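Local coordinates for putative cytochrome P450 120 (Synechocystis sp., PDB 2VE3), which binds heme and retinoic acid and probably acts as a cytochrome P450 monooxygenase, inserting oxygen from O2 into its substrate, at residues 94-99 and 245-250; 85-90 and 175-180; 267-272 and 360-365. One frame throughout, in Å; residues are numbered along the deposited sequence.

Contact 1: residues 94-99 and 245-250; sequences ATQMGE and KDQILL. With HEM (protoporphyrin IX containing Fe), chain C; REA (retinoic acid), chain D.
L250 and A94 meet beside the heme, and the leucine shows how one branched side chain can serve three neighbours. Beyond CB, with CG anti to the backbone N (chi1 173°), L250 CG comes to 3.9 Å from the heme methyl CMD. There the chain forks: L250 CD2 lies 3.6 Å from heme CMD and 3.7 Å from the backbone N of A94, whereas L250 CD1 approaches C3 in the six-membered ring of retinoic acid at 4.0 Å. A94 CB comes up to the same ring, 3.7 Å from retinoic acid C4, so both residues line the pocket holding cofactor and ligand.

Farther from the heme, Q247 NE2 donates to Q96 OE1 over 3.1 Å. The bond is bent, 140° at the hydrogen, and the donor stands 35° above the Q96 carbonyl plane. E243 OE2 accepts from the NE2 of both glutamines, binding the two amides into one cluster. Replacing Q96 by an alanine would probably leave Q247 NE2 without this acceptor and E243 without one of its amide donors. The 3-10 residues 94-95 lie between helices 82-88 and 98-109, against the long helix 241-272, with Q96 and Q247 both touching R104 of helix 98-109.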
loop_
_atom_site.group_PDB
_atom_site.type_symbol
_atom_site.label_atom_id
_atom_site.label_comp_id
_atom_site.label_asym_id
_atom_site.label_seq_id
_atom_site.Cartn_x
_atom_site.Cartn_y
_atom_site.Cartn_z
ATOM N N ALA A 94 -10.069 7.507 3.238
ATOM C CA ALA A 94 -9.368 7.051 4.427
ATOM C C ALA A 94 -9.825 7.756 5.720
ATOM O O ALA A 94 -9.657 7.216 6.794
ATOM C CB ALA A 94 -7.871 7.200 4.227
ATOM N N THR A 95 -10.407 8.953 5.609
ATOM C CA THR A 95 -10.820 9.739 6.795
ATOM C C THR A 95 -12.353 9.923 6.878
ATOM O O THR A 95 -12.883 10.625 7.752
ATOM C CB THR A 95 -10.091 11.118 6.837
ATOM O OG1 THR A 95 -10.392 11.854 5.649
ATOM C CG2 THR A 95 -8.562 10.932 6.918
ATOM N N GLN A 96 -13.056 9.282 5.957
ATOM C CA GLN A 96 -14.525 9.293 5.933
ATOM C C GLN A 96 -15.123 8.149 6.737
ATOM O O GLN A 96 -14.516 7.075 6.857
ATOM C CB GLN A 96 -15.030 9.285 4.486
ATOM C CG GLN A 96 -14.830 10.661 3.856
ATOM C CD GLN A 96 -14.993 10.687 2.367
ATOM O OE1 GLN A 96 -14.648 9.727 1.657
ATOM N NE2 GLN A 96 -15.517 11.807 1.864
ATOM N N MET A 97 -16.308 8.411 7.298
ATOM C CA MET A 97 -17.031 7.450 8.127
ATOM C C MET A 97 -18.429 7.222 7.614
ATOM O O MET A 97 -19.000 8.070 6.917
ATOM C CB MET A 97 -17.154 7.937 9.577
ATOM C CG MET A 97 -15.852 8.179 10.322
ATOM S SD MET A 97 -14.673 6.818 10.242
ATOM C CE MET A 97 -15.659 5.397 10.732
ATOM N N GLY A 98 -18.967 6.057 7.965
ATOM C CA GLY A 98 -20.387 5.750 7.805
ATOM C C GLY A 98 -20.958 5.964 6.428
ATOM O O GLY A 98 -20.440 5.433 5.445
ATOM N N GLU A 99 -22.035 6.748 6.376
ATOM C CA GLU A 99 -22.807 6.965 5.149
ATOM C C GLU A 99 -21.999 7.618 4.035
ATOM O O GLU A 99 -22.088 7.214 2.872
ATOM C CB GLU A 99 -24.078 7.782 5.457
ATOM C CG GLU A 99 -24.942 8.090 4.242
ATOM C CD GLU A 99 -26.419 8.313 4.583
ATOM O OE1 GLU A 99 -26.820 8.190 5.769
ATOM O OE2 GLU A 99 -27.179 8.617 3.645
ATOM N N LYS A 245 -10.128 17.233 -4.522
ATOM C CA LYS A 245 -8.691 17.340 -4.339
ATOM C C LYS A 245 -8.135 16.339 -3.315
ATOM O O LYS A 245 -7.085 15.758 -3.542
ATOM C CB LYS A 245 -8.323 18.768 -3.983
ATOM C CG LYS A 245 -8.877 19.791 -4.975
ATOM C CD LYS A 245 -8.241 21.151 -4.827
ATOM C CE LYS A 245 -8.421 21.752 -3.465
ATOM N NZ LYS A 245 -7.769 23.091 -3.461
ATOM N N ASP A 246 -8.839 16.158 -2.196
ATOM C CA ASP A 246 -8.467 15.169 -1.175
ATOM C C ASP A 246 -8.535 13.740 -1.717
ATOM O O ASP A 246 -7.696 12.903 -1.376
ATOM C CB ASP A 246 -9.357 15.297 0.064
ATOM C CG ASP A 246 -8.810 16.288 1.097
ATOM O OD1 ASP A 246 -7.810 16.979 0.805
ATOM O OD2 ASP A 246 -9.377 16.368 2.213
ATOM N N GLN A 247 -9.532 13.469 -2.562
ATOM C CA GLN A 247 -9.715 12.132 -3.138
ATOM C C GLN A 247 -8.626 11.747 -4.159
ATOM O O GLN A 247 -8.146 10.616 -4.130
ATOM C CB GLN A 247 -11.136 11.940 -3.717
ATOM C CG GLN A 247 -12.305 12.043 -2.691
ATOM C CD GLN A 247 -12.359 10.910 -1.655
ATOM O OE1 GLN A 247 -11.417 10.119 -1.504
ATOM N NE2 GLN A 247 -13.469 10.830 -0.941
ATOM N N ILE A 248 -8.235 12.666 -5.053
ATOM C CA ILE A 248 -7.145 12.361 -5.986
ATOM C C ILE A 248 -5.810 12.321 -5.290
ATOM O O ILE A 248 -4.969 11.526 -5.650
ATOM C CB ILE A 248 -7.010 13.309 -7.229
ATOM C CG1 ILE A 248 -7.486 14.726 -6.912
ATOM C CG2 ILE A 248 -7.677 12.673 -8.441
ATOM C CD1 ILE A 248 -7.282 15.751 -8.058
ATOM N N LEU A 249 -5.604 13.190 -4.306
ATOM C CA LEU A 249 -4.351 13.155 -3.560
ATOM C C LEU A 249 -4.153 11.761 -2.931
ATOM O O LEU A 249 -3.038 11.255 -2.912
ATOM C CB LEU A 249 -4.316 14.249 -2.492
ATOM C CG LEU A 249 -3.066 14.473 -1.639
ATOM C CD1 LEU A 249 -1.907 14.980 -2.477
ATOM C CD2 LEU A 249 -3.373 15.474 -0.509
ATOM N N LEU A 250 -5.238 11.159 -2.431
ATOM C CA LEU A 250 -5.187 9.839 -1.787
ATOM C C LEU A 250 -4.875 8.748 -2.787
ATOM O O LEU A 250 -3.961 7.949 -2.567
ATOM C CB LEU A 250 -6.487 9.540 -1.021
ATOM C CG LEU A 250 -6.695 8.140 -0.410
ATOM C CD1 LEU A 250 -5.638 7.782 0.629
ATOM C CD2 LEU A 250 -8.097 8.007 0.188
HETATM C CHA HEM C . -7.063 0.569 1.882
HETATM C CHB HEM C . -3.095 -2.167 1.242
HETATM C CHC HEM C . -2.577 -0.398 -3.260
HETATM C CHD HEM C . -6.165 2.722 -2.448
HETATM C C1A HEM C . -6.049 -0.350 2.121
HETATM C C2A HEM C . -5.841 -1.145 3.318
HETATM C C3A HEM C . -4.749 -1.911 3.121
HETATM C C4A HEM C . -4.223 -1.605 1.814
HETATM C CMA HEM C . -4.114 -2.922 4.094
HETATM C CAA HEM C . -6.761 -1.144 4.561
HETATM C CBA HEM C . -6.305 -0.161 5.635
HETATM C CGA HEM C . -7.376 -0.132 6.705
HETATM O O1A HEM C . -7.594 -1.203 7.344
HETATM O O2A HEM C . -8.002 0.948 6.917
HETATM C C1B HEM C . -2.635 -1.960 -0.044
HETATM C C2B HEM C . -1.560 -2.683 -0.709
HETATM C C3B HEM C . -1.423 -2.197 -1.959
HETATM C C4B HEM C . -2.401 -1.152 -2.115
HETATM C CMB HEM C . -0.748 -3.823 -0.054
HETATM C CAB HEM C . -0.410 -2.602 -3.079
HETATM C CBB HEM C . 0.014 -3.860 -3.275
HETATM C C1C HEM C . -3.528 0.572 -3.472
HETATM C C2C HEM C . -3.765 1.290 -4.708
HETATM C C3C HEM C . -4.762 2.158 -4.491
HETATM C C4C HEM C . -5.169 2.019 -3.092
HETATM C CMC HEM C . -3.011 1.042 -6.043
HETATM C CAC HEM C . -5.410 3.128 -5.521
HETATM C CBC HEM C . -4.811 4.233 -5.980
HETATM C C1D HEM C . -6.673 2.492 -1.186
HETATM C C2D HEM C . -7.629 3.347 -0.534
HETATM C C3D HEM C . -7.912 2.690 0.821
HETATM C C4D HEM C . -7.113 1.479 0.839
HETATM C CMD HEM C . -8.230 4.663 -1.094
HETATM C CAD HEM C . -8.862 3.181 1.937
HETATM C CBD HEM C . -10.107 2.297 1.923
HETATM C CGD HEM C . -11.092 2.750 2.973
HETATM O O1D HEM C . -12.257 2.282 2.907
HETATM O O2D HEM C . -10.745 3.572 3.873
HETATM N NA HEM C . -5.046 -0.656 1.233
HETATM N NB HEM C . -3.115 -1.018 -0.928
HETATM N NC HEM C . -4.392 1.044 -2.499
HETATM N ND HEM C . -6.401 1.396 -0.361
HETATM FE FE HEM C . -4.892 -0.017 -0.785
HETATM C C1 REA D . -3.175 3.329 2.301
HETATM C C2 REA D . -4.363 4.117 1.758
HETATM C C3 REA D . -5.288 4.530 2.904
HETATM C C4 REA D . -4.581 5.535 3.810
HETATM C C5 REA D . -3.151 5.146 4.124
HETATM C C6 REA D . -2.489 4.132 3.421
HETATM C C7 REA D . -1.092 3.848 3.774
HETATM C C8 REA D . -0.791 3.071 4.977
HETATM C C9 REA D . 0.622 2.934 5.388
HETATM C C10 REA D . 0.839 2.575 6.773
HETATM C C11 REA D . 1.783 1.565 7.220
HETATM C C12 REA D . 1.489 1.105 8.577
HETATM C C13 REA D . 2.511 0.978 9.615
HETATM C C14 REA D . 2.038 0.398 10.809
HETATM C C15 REA D . 2.855 -0.347 11.749
HETATM C C16 REA D . -3.657 1.991 2.892
HETATM C C17 REA D . -2.236 3.075 1.121
HETATM C C18 REA D . -2.447 5.914 5.215
HETATM C C19 REA D . 1.783 3.191 4.458
HETATM C C20 REA D . 3.923 1.455 9.399
HETATM O O1 REA D . 4.051 -0.581 11.509
HETATM O O2 REA D . 2.357 -0.756 12.809
#

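Contact 2: residues 85-90 and 175-180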
loop_
_atom_site.group_PDB
_atom_site.type_symbol
_atom_site.label_atom_id
_atom_site.label_comp_id
_atom_site.label_asym_id
_atom_site.label_seq_id
_atom_site.Cartn_x
_atom_site.Cartn_y
_atom_site.Cartn_z
ATOM N N ARG A 85 -3.923 11.731 9.516
ATOM C CA ARG A 85 -5.255 12.288 9.344
ATOM C C ARG A 85 -5.215 13.713 8.825
ATOM O O ARG A 85 -5.863 14.011 7.838
ATOM C CB ARG A 85 -6.069 12.177 10.639
ATOM C CG ARG A 85 -6.742 10.810 10.775
ATOM C CD ARG A 85 -7.644 10.720 11.994
ATOM N NE ARG A 85 -6.855 10.668 13.217
ATOM C CZ ARG A 85 -6.783 11.656 14.107
ATOM N NH1 ARG A 85 -7.470 12.783 13.919
ATOM N NH2 ARG A 85 -6.025 11.508 15.184
ATOM N N ILE A 86 -4.399 14.562 9.460
ATOM C CA ILE A 86 -4.209 15.959 9.053
ATOM C C ILE A 86 -3.731 16.095 7.605
ATOM O O ILE A 86 -4.235 16.930 6.851
ATOM C CB ILE A 86 -3.214 16.713 10.013
ATOM C CG1 ILE A 86 -3.794 16.785 11.431
ATOM C CG2 ILE A 86 -2.889 18.094 9.474
ATOM C CD1 ILE A 86 -2.865 17.378 12.498
ATOM N N LEU A 87 -2.776 15.256 7.213
ATOM C CA LEU A 87 -2.166 15.327 5.883
ATOM C C LEU A 87 -3.010 14.726 4.756
ATOM O O LEU A 87 -2.903 15.158 3.604
ATOM C CB LEU A 87 -0.757 14.712 5.904
ATOM C CG LEU A 87 0.270 15.552 6.686
ATOM C CD1 LEU A 87 1.510 14.743 7.037
ATOM C CD2 LEU A 87 0.644 16.783 5.894
ATOM N N LEU A 88 -3.820 13.722 5.083
ATOM C CA LEU A 88 -4.808 13.176 4.158
ATOM C C LEU A 88 -5.958 14.148 3.899
ATOM O O LEU A 88 -6.439 14.253 2.770
ATOM C CB LEU A 88 -5.389 11.869 4.707
ATOM C CG LEU A 88 -4.618 10.558 4.565
ATOM C CD1 LEU A 88 -5.341 9.504 5.392
ATOM C CD2 LEU A 88 -4.581 10.161 3.111
ATOM N N GLY A 89 -6.403 14.836 4.953
ATOM C CA GLY A 89 -7.522 15.760 4.874
ATOM C C GLY A 89 -8.822 15.149 5.363
ATOM O O GLY A 89 -8.974 13.912 5.363
ATOM N N PRO A 90 -9.785 16.003 5.770
ATOM C CA PRO A 90 -11.070 15.505 6.269
ATOM C C PRO A 90 -11.976 14.925 5.169
ATOM O O PRO A 90 -12.937 14.224 5.464
ATOM C CB PRO A 90 -11.713 16.753 6.899
ATOM C CG PRO A 90 -11.161 17.898 6.129
ATOM C CD PRO A 90 -9.721 17.479 5.780
ATOM N N GLU A 175 7.054 13.375 -2.622
ATOM C CA GLU A 175 8.096 12.711 -1.845
ATOM C C GLU A 175 8.234 13.311 -0.456
ATOM O O GLU A 175 8.344 12.584 0.536
ATOM C CB GLU A 175 9.424 12.736 -2.611
ATOM C CG GLU A 175 9.320 12.032 -3.954
ATOM C CD GLU A 175 9.125 10.527 -3.802
ATOM O OE1 GLU A 175 7.971 10.022 -3.910
ATOM O OE2 GLU A 175 10.140 9.850 -3.563
ATOM N N THR A 176 8.197 14.644 -0.404
ATOM C CA THR A 176 8.164 15.399 0.849
ATOM C C THR A 176 6.849 15.195 1.639
ATOM O O THR A 176 6.866 15.007 2.855
ATOM C CB THR A 176 8.372 16.904 0.551
ATOM O OG1 THR A 176 9.551 17.051 -0.251
ATOM C CG2 THR A 176 8.526 17.698 1.822
ATOM N N TYR A 177 5.719 15.251 0.944
ATOM C CA TYR A 177 4.409 14.957 1.537
ATOM C C TYR A 177 4.420 13.578 2.244
ATOM O O TYR A 177 4.116 13.476 3.427
ATOM C CB TYR A 177 3.343 15.031 0.439
ATOM C CG TYR A 177 1.962 14.573 0.846
ATOM C CD1 TYR A 177 1.130 15.393 1.604
ATOM C CD2 TYR A 177 1.484 13.316 0.465
ATOM C CE1 TYR A 177 -0.122 14.971 1.984
ATOM C CE2 TYR A 177 0.224 12.892 0.839
ATOM C CZ TYR A 177 -0.570 13.719 1.606
ATOM O OH TYR A 177 -1.833 13.305 1.974
ATOM N N ILE A 178 4.820 12.544 1.514
ATOM C CA ILE A 178 4.919 11.173 2.039
ATOM C C ILE A 178 5.783 11.028 3.312
ATOM O O ILE A 178 5.375 10.349 4.263
ATOM C CB ILE A 178 5.384 10.188 0.936
ATOM C CG1 ILE A 178 4.279 10.015 -0.115
ATOM C CG2 ILE A 178 5.790 8.831 1.540
ATOM C CD1 ILE A 178 4.684 9.142 -1.310
ATOM N N GLN A 179 6.938 11.694 3.348
ATOM C CA GLN A 179 7.875 11.587 4.481
ATOM C C GLN A 179 7.292 12.027 5.830
ATOM O O GLN A 179 7.758 11.581 6.881
ATOM C CB GLN A 179 9.198 12.312 4.180
ATOM C CG GLN A 179 10.188 11.484 3.339
ATOM C CD GLN A 179 11.582 12.144 3.144
ATOM O OE1 GLN A 179 12.420 11.624 2.402
ATOM N NE2 GLN A 179 11.829 13.259 3.817
ATOM N N GLY A 180 6.249 12.869 5.794
ATOM C CA GLY A 180 5.615 13.357 7.016
ATOM C C GLY A 180 4.359 12.633 7.437
ATOM O O GLY A 180 3.849 12.890 8.516
#
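Y177 and L87 are joined by a side-chain-to-backbone bond: Y177 OH donates to L87 O over 2.7 Å. The carbonyl oxygen lies at the edge of the phenol ring, in its plane, but the hydroxyl stands 59° above the carbonyl plane, away from the lone-pair directions. Alongside the bond, L87 CB packs 4.0 Å from Y177 CE1, and the hydroxyl also passes 3.7 Å from L88 CA. L87 CD1 turns to the next part of the opposing helix and lies 3.3 Å from G180 O.

What positions these groups lies in the second shell. Y177 has its ring opposite the backbone N about CA-CB, chi1 172°, which sends the phenol across to the neighbouring helix, with A199, R200 and L249 packed against it. L87 O belongs to the last turn of its helix, where G89, at positive phi, breaks the helical path. R200 NH1 adds a weak hydrogen bond to that same oxygen. L88, its CB turned away from 175-180, approaches retinoic acid to about 4 Å at nearest atoms.

In P450 terms, helix 82-88 probably corresponds to the B' region and helices 170-181 and 192-215 to F and G, elements that commonly cover the substrate pocket. L87 touches F193 of helix 192-215, while Y177 and L88 both reach helix 241-272, placing the contact where these four helices converge.

Contact 3: residues 267-272 and 360-365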
loop_
_atom_site.group_PDB
_atom_site.type_symbol
_atom_site.label_atom_id
_atom_site.label_comp_id
_atom_site.label_asym_id
_atom_site.label_seq_id
_atom_site.Cartn_x
_atom_site.Cartn_y
_atom_site.Cartn_z
ATOM N N CYS A 267 11.549 -7.118 -6.917
ATOM C CA CYS A 267 12.894 -7.018 -7.474
ATOM C C CYS A 267 13.904 -7.587 -6.492
ATOM O O CYS A 267 14.863 -8.241 -6.893
ATOM C CB CYS A 267 13.254 -5.567 -7.802
ATOM S SG CYS A 267 12.317 -4.853 -9.126
ATOM N N LEU A 268 13.698 -7.316 -5.211
ATOM C CA LEU A 268 14.508 -7.921 -4.172
ATOM C C LEU A 268 14.381 -9.453 -4.207
ATOM O O LEU A 268 15.386 -10.158 -4.396
ATOM C CB LEU A 268 14.134 -7.347 -2.796
ATOM C CG LEU A 268 14.827 -7.844 -1.519
ATOM C CD1 LEU A 268 16.343 -7.820 -1.628
ATOM C CD2 LEU A 268 14.359 -7.035 -0.302
ATOM N N LEU A 269 13.161 -9.962 -4.066
ATOM C CA LEU A 269 12.946 -11.423 -3.937
ATOM C C LEU A 269 13.229 -12.279 -5.173
ATOM O O LEU A 269 13.758 -13.389 -5.071
ATOM C CB LEU A 269 11.554 -11.718 -3.386
ATOM C CG LEU A 269 11.356 -11.216 -1.959
ATOM C CD1 LEU A 269 9.844 -11.121 -1.589
ATOM C CD2 LEU A 269 12.113 -12.127 -1.018
ATOM N N LEU A 270 12.872 -11.776 -6.340
ATOM C CA LEU A 270 13.127 -12.539 -7.563
ATOM C C LEU A 270 14.554 -12.292 -7.994
ATOM O O LEU A 270 15.073 -12.995 -8.842
ATOM C CB LEU A 270 12.122 -12.184 -8.656
ATOM C CG LEU A 270 10.770 -12.927 -8.675
ATOM C CD1 LEU A 270 10.911 -14.357 -9.119
ATOM C CD2 LEU A 270 9.998 -12.850 -7.343
ATOM N N GLY A 271 15.183 -11.294 -7.372
ATOM C CA GLY A 271 16.631 -11.087 -7.454
ATOM C C GLY A 271 17.407 -12.204 -6.775
ATOM O O GLY A 271 18.430 -12.660 -7.295
ATOM N N GLN A 272 16.902 -12.640 -5.619
ATOM C CA GLN A 272 17.528 -13.676 -4.784
ATOM C C GLN A 272 17.061 -15.122 -5.052
ATOM O O GLN A 272 17.593 -16.058 -4.450
ATOM C CB GLN A 272 17.276 -13.381 -3.296
ATOM C CG GLN A 272 17.798 -12.068 -2.779
ATOM C CD GLN A 272 17.315 -11.786 -1.376
ATOM O OE1 GLN A 272 16.120 -11.639 -1.146
ATOM N NE2 GLN A 272 18.234 -11.716 -0.429
ATOM N N GLU A 360 10.064 -17.100 7.293
ATOM C CA GLU A 360 11.082 -16.221 6.752
ATOM C C GLU A 360 11.401 -16.589 5.308
ATOM O O GLU A 360 12.104 -15.851 4.614
ATOM C CB GLU A 360 12.342 -16.261 7.629
ATOM C CG GLU A 360 13.212 -17.528 7.455
ATOM C CD GLU A 360 12.698 -18.747 8.217
ATOM O OE1 GLU A 360 11.822 -18.603 9.103
ATOM O OE2 GLU A 360 13.196 -19.862 7.933
ATOM N N LYS A 361 10.864 -17.721 4.856
ATOM C CA LYS A 361 11.210 -18.262 3.536
ATOM C C LYS A 361 10.214 -17.885 2.458
ATOM O O LYS A 361 9.005 -17.969 2.654
ATOM C CB LYS A 361 11.398 -19.785 3.580
ATOM C CG LYS A 361 12.564 -20.244 4.440
ATOM C CD LYS A 361 13.136 -21.543 3.891
ATOM C CE LYS A 361 14.568 -21.783 4.352
ATOM N NZ LYS A 361 14.641 -22.567 5.615
ATOM N N PHE A 362 10.755 -17.455 1.327
ATOM C CA PHE A 362 9.999 -17.076 0.148
ATOM C C PHE A 362 9.613 -18.332 -0.631
ATOM O O PHE A 362 10.454 -18.939 -1.303
ATOM C CB PHE A 362 10.832 -16.109 -0.707
ATOM C CG PHE A 362 10.151 -15.646 -1.958
ATOM C CD1 PHE A 362 9.055 -14.790 -1.898
ATOM C CD2 PHE A 362 10.614 -16.048 -3.202
ATOM C CE1 PHE A 362 8.414 -14.363 -3.050
ATOM C CE2 PHE A 362 9.968 -15.625 -4.372
ATOM C CZ PHE A 362 8.870 -14.768 -4.291
ATOM N N ASP A 363 8.341 -18.718 -0.538
ATOM C CA ASP A 363 7.846 -19.940 -1.189
ATOM C C ASP A 363 6.455 -19.782 -1.834
ATOM O O ASP A 363 5.447 -19.895 -1.161
ATOM C CB ASP A 363 7.843 -21.095 -0.175
ATOM C CG ASP A 363 7.253 -22.380 -0.736
ATOM O OD1 ASP A 363 7.348 -22.634 -1.976
ATOM O OD2 ASP A 363 6.687 -23.137 0.087
ATOM N N PRO A 364 6.410 -19.469 -3.134
ATOM C CA PRO A 364 5.203 -19.411 -3.950
ATOM C C PRO A 364 4.261 -20.644 -3.873
ATOM O O PRO A 364 3.046 -20.491 -4.035
ATOM C CB PRO A 364 5.764 -19.240 -5.353
ATOM C CG PRO A 364 6.999 -18.436 -5.129
ATOM C CD PRO A 364 7.592 -19.061 -3.907
ATOM N N GLU A 365 4.825 -21.829 -3.622
ATOM C CA GLU A 365 4.070 -23.084 -3.523
ATOM C C GLU A 365 3.057 -23.113 -2.379
ATOM O O GLU A 365 2.304 -24.059 -2.272
ATOM C CB GLU A 365 5.008 -24.299 -3.381
ATOM C CG GLU A 365 6.055 -24.439 -4.471
ATOM C CD GLU A 365 5.454 -24.683 -5.839
ATOM O OE1 GLU A 365 4.614 -25.594 -5.973
ATOM O OE2 GLU A 365 5.820 -23.965 -6.786
#
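F362 presses its ring against L269 and L270 near the end of helix 241-272. Its CG is anti to the backbone N (chi1 -180°), which directs the ring toward 267-272. The tight part is a CH-pi contact: L269 CB sits 4.0 Å from the ring centroid and only 7° off the normal, so it lies squarely over one face. L269 CD1 extends the cover toward one side of the ring, 3.8 Å from F362 CD1. L270 comes in at about a right angle, its CD2 methyl 3.8 Å from F362 CZ. On the opposite face P364 CD lies 4.2 Å above the plane, offset toward the rim, and the ring is held between proline and leucine.

The sequence F362-D363-P364-E365-R366 belongs to the PERF-type segment of the P450 fold, and it is tied to helix 302-314, the K helix with its ExxR motif, by a hydrogen bond from D363 N to E310 OE2. Within the segment, D363 OD1 accepts from E365 N at 3.1 Å, an Asx turn that opens the 3-10 stretch.

The outer side is much looser. E360 and K361 are exposed and form a long salt bridge within the loop, with K361 NZ 3.8 Å from E360 OE2; neither touches the helix segment 267-272.

Contacts 1 and 3 both use helix 241-272, near its two ends, with centres 34 Å apart on opposite sides of the chain's centre; contact 2 has no segment on this helix but touches it through side chains. Contacts 1 and 2 are neighbours, their centres 13 Å apart, and their segments alternate along the chain in the order 85-90, 94-99, 175-180, 245-250. They touch directly: T95 OG1 probably hydrogen-bonds to G89 O, and D246 packs on G89. Contact 3 follows later in the chain, about 32 Å from contact 2 between centres. Contact 1 supplies A94 and L250 to the heme and retinoic acid pockets and contact 2 brings L88 near retinoic acid, whereas contact 3 joins the helix's far end to the PERF-type segment.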